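Local coordinates for protein B- and T-lymphocyte attenuator (PDB 1XAU) that acts as an inhibitory receptor on lymphocytes, dampening antigen receptor signalling through SHP-1 and SHP-2 and interacting with the herpesvirus entry mediator through its immunoglobulin-like ectodomain, at residues L81-I86 against G92-S97. Sequence-based numbering, arbitrary orientation.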
ATOM      1  N   LEU A  81      -0.076   3.559  -3.759  1.00 14.39           N
ATOM      2  CA  LEU A  81       1.112   4.277  -3.280  1.00 13.16           C
ATOM      3  C   LEU A  81       1.956   4.502  -4.528  1.00 13.62           C
ATOM      4  O   LEU A  81       2.395   3.539  -5.194  1.00 15.33           O
ATOM      5  CB  LEU A  81       1.839   3.435  -2.213  1.00 12.93           C
ATOM      6  CG  LEU A  81       3.143   4.107  -1.749  1.00 13.56           C
ATOM      7  CD1 LEU A  81       2.761   5.394  -0.923  1.00 14.41           C
ATOM      8  CD2 LEU A  81       3.951   3.106  -0.890  1.00 13.91           C
ATOM      9  N   HIS A  82       2.281   5.762  -4.818  1.00 13.25           N
ATOM     10  CA  HIS A  82       3.050   6.110  -6.039  1.00 13.48           C
ATOM     11  C   HIS A  82       4.436   6.616  -5.681  1.00 14.17           C
ATOM     12  O   HIS A  82       4.557   7.569  -4.897  1.00 14.40           O
ATOM     13  CB  HIS A  82       2.386   7.261  -6.747  1.00 15.24           C
ATOM     14  CG  HIS A  82       0.977   6.990  -7.154  1.00 16.18           C
ATOM     15  ND1 HIS A  82       0.648   6.528  -8.401  1.00 17.81           N
ATOM     16  CD2 HIS A  82      -0.190   7.201  -6.502  1.00 17.66           C
ATOM     17  CE1 HIS A  82      -0.677   6.462  -8.502  1.00 17.59           C
ATOM     18  NE2 HIS A  82      -1.208   6.867  -7.370  1.00 17.65           N
ATOM     19  N   PHE A  83       5.465   6.013  -6.232  1.00 12.87           N
ATOM     20  CA  PHE A  83       6.830   6.450  -5.999  1.00 14.52           C
ATOM     21  C   PHE A  83       7.227   7.242  -7.271  1.00 15.26           C
ATOM     22  O   PHE A  83       7.222   6.683  -8.406  1.00 16.16           O
ATOM     23  CB  PHE A  83       7.772   5.238  -5.910  1.00 13.67           C
ATOM     24  CG  PHE A  83       7.459   4.294  -4.779  1.00 15.62           C
ATOM     25  CD1 PHE A  83       8.231   4.358  -3.616  1.00 15.22           C
ATOM     26  CD2 PHE A  83       6.429   3.368  -4.872  1.00 16.16           C
ATOM     27  CE1 PHE A  83       7.967   3.469  -2.533  1.00 16.70           C
ATOM     28  CE2 PHE A  83       6.136   2.474  -3.779  1.00 17.25           C
ATOM     29  CZ  PHE A  83       6.940   2.551  -2.608  1.00 16.62           C
ATOM     30  N   LYS A  84       7.626   8.498  -7.089  1.00 16.38           N
ATOM     31  CA  LYS A  84       7.922   9.403  -8.195  1.00 17.93           C
ATOM     32  C   LYS A  84       9.227  10.138  -7.943  1.00 18.22           C
ATOM     33  O   LYS A  84       9.213  11.297  -7.478  1.00 17.38           O
ATOM     34  CB  LYS A  84       6.783  10.438  -8.291  1.00 20.01           C
ATOM     35  CG  LYS A  84       6.888  11.406  -9.504  1.00 22.46           C
ATOM     36  CD  LYS A  84       5.631  12.285  -9.670  1.00 26.34           C
ATOM     37  CE  LYS A  84       5.913  13.451 -10.715  1.00 28.09           C
ATOM     38  NZ  LYS A  84       4.638  13.924 -11.474  1.00 31.30           N
ATOM     39  N   PRO A  85      10.351   9.483  -8.212  1.00 18.23           N
ATOM     40  CA  PRO A  85      10.448   8.109  -8.729  1.00 18.14           C
ATOM     41  C   PRO A  85      10.802   7.226  -7.557  1.00 18.06           C
ATOM     42  O   PRO A  85      11.006   7.731  -6.453  1.00 17.17           O
ATOM     43  CB  PRO A  85      11.662   8.188  -9.663  1.00 19.84           C
ATOM     44  CG  PRO A  85      12.584   9.101  -8.925  1.00 18.60           C
ATOM     45  CD  PRO A  85      11.653  10.177  -8.279  1.00 18.90           C
ATOM     46  N   ILE A  86      10.961   5.931  -7.809  1.00 17.26           N
ATOM     47  CA  ILE A  86      11.382   5.008  -6.796  1.00 17.89           C
ATOM     48  C   ILE A  86      12.919   5.008  -6.635  1.00 18.60           C
ATOM     49  O   ILE A  86      13.664   5.340  -7.597  1.00 20.00           O
ATOM     50  CB  ILE A  86      10.865   3.592  -7.083  1.00 16.56           C
ATOM     51  CG1 ILE A  86      11.095   2.775  -5.800  1.00 16.51           C
ATOM     52  CG2 ILE A  86      11.608   2.968  -8.288  1.00 15.55           C
ATOM     53  CD1 ILE A  86      10.181   1.584  -5.827  1.00 17.70           C
ATOM     54  N   GLY A  92      11.950  -2.912   0.234  1.00 17.11           N
ATOM     55  CA  GLY A  92      11.361  -3.233   1.550  1.00 17.34           C
ATOM     56  C   GLY A  92       9.987  -3.837   1.440  1.00 17.80           C
ATOM     57  O   GLY A  92       9.518  -4.124   0.304  1.00 17.36           O
ATOM     58  N   SER A  93       9.303  -4.010   2.584  1.00 16.98           N
ATOM     59  CA  SER A  93       7.984  -4.674   2.651  1.00 18.13           C
ATOM     60  C   SER A  93       6.952  -3.648   3.040  1.00 16.24           C
ATOM     61  O   SER A  93       7.227  -2.852   3.949  1.00 15.95           O
ATOM     62  CB  SER A  93       7.987  -5.817   3.729  1.00 17.69           C
ATOM     63  OG  SER A  93       8.831  -6.873   3.317  1.00 26.15           O
ATOM     64  N   TYR A  94       5.815  -3.615   2.322  1.00 14.57           N
ATOM     65  CA  TYR A  94       4.783  -2.606   2.555  1.00 12.92           C
ATOM     66  C   TYR A  94       3.417  -3.285   2.855  1.00 13.43           C
ATOM     67  O   TYR A  94       3.178  -4.402   2.440  1.00 13.14           O
ATOM     68  CB  TYR A  94       4.640  -1.772   1.264  1.00 12.95           C
ATOM     69  CG  TYR A  94       5.882  -0.952   0.930  1.00 14.13           C
ATOM     70  CD1 TYR A  94       5.942   0.368   1.314  1.00 14.04           C
ATOM     71  CD2 TYR A  94       6.981  -1.520   0.278  1.00 13.81           C
ATOM     72  CE1 TYR A  94       7.068   1.144   1.045  1.00 14.61           C
ATOM     73  CE2 TYR A  94       8.151  -0.766   0.018  1.00 14.02           C
ATOM     74  CZ  TYR A  94       8.159   0.581   0.416  1.00 14.59           C
ATOM     75  OH  TYR A  94       9.225   1.467   0.194  1.00 15.35           O
ATOM     76  N   SER A  95       2.538  -2.612   3.559  1.00 14.19           N
ATOM     77  CA  SER A  95       1.178  -3.186   3.787  1.00 15.12           C
ATOM     78  C   SER A  95       0.280  -1.980   3.956  1.00 15.79           C
ATOM     79  O   SER A  95       0.781  -0.856   4.178  1.00 16.51           O
ATOM     80  CB  SER A  95       1.125  -4.067   5.084  1.00 16.34           C
ATOM     81  OG  SER A  95       1.452  -3.295   6.245  1.00 18.20           O
ATOM     82  N   CYS A  96      -1.042  -2.177   3.902  1.00 17.12           N
ATOM     83  CA  CYS A  96      -1.967  -1.061   4.108  1.00 17.18           C
ATOM     84  C   CYS A  96      -2.848  -1.442   5.334  1.00 18.58           C
ATOM     85  O   CYS A  96      -2.981  -2.632   5.678  1.00 16.97           O
ATOM     86  CB  CYS A  96      -2.792  -0.767   2.780  1.00 18.50           C
ATOM     87  SG  CYS A  96      -3.481  -2.326   2.063  1.00 22.37           S
ATOM     88  N   SER A  97      -3.376  -0.452   6.035  1.00 19.46           N
ATOM     89  CA  SER A  97      -4.199  -0.781   7.216  1.00 20.45           C
ATOM     90  C   SER A  97      -5.217   0.313   7.387  1.00 22.06           C
ATOM     91  O   SER A  97      -5.115   1.403   6.805  1.00 20.09           O
ATOM     92  CB  SER A  97      -3.388  -0.879   8.527  1.00 22.34           C
ATOM     93  OG  SER A  97      -2.575   0.263   8.645  1.00 26.34           O
TER
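Phe83 and Tyr94 meet as an offset edge-to-face aromatic pair, with the rim of the phenylalanine directed at the tyrosine face. The ring centroids lie 5.7 Å apart and the planes stand at 86°, close to perpendicular. The offset shifts the contact toward the phenolic end: Phe83 CZ comes to 3.8 Å from Tyr94 CZ, and Phe83 CE1 approaches Tyr94 OH at 3.6 Å. That oxygen sits at the Phe83 edge, near the ring plane. The two side chains come from opposite directions; both CB bonds point across the gap between the sheets, and in both residues CG lies anti to the carbonyl carbon (chi1 -62° in Phe83 and -66° in Tyr94), which helps bring the Phe83 edge to the phenol end of Tyr94.

Aliphatic packing supplies the second component. Leu81 crosses Tyr94 at about a right angle and touches it with one methyl, CD2, 4.0 Å from Tyr94 CD1. Within the 81-86 segment, Ile86 CD1 lies 3.9 Å above one face of the Phe83 ring, offset toward its rim, so this phenylalanine offers its edge to Tyr94 while an isoleucine methyl packs on its face.

No hydrogen bond joins the segments; the closest pair of CA atoms, those of Leu81 and Cys96, is 9.6 Å apart, as expected of strands facing each other from two sheets rather than paired in one. The polar need of the buried phenol is met by Asp90 O, in the turn connecting the segments, a bond that ties this turn to the core and corresponds to the tyrosine corner familiar from immunoglobulin domains.

The three touching residues are all buried, and they link the two sheets of the V-type sandwich. Strand 78-83 runs between strands 32-39 and 66-71; strand 92-100 lies between 47-52 and 103-114, and its Cys96 forms the intersheet disulfide with Cys36 of strand 32-39.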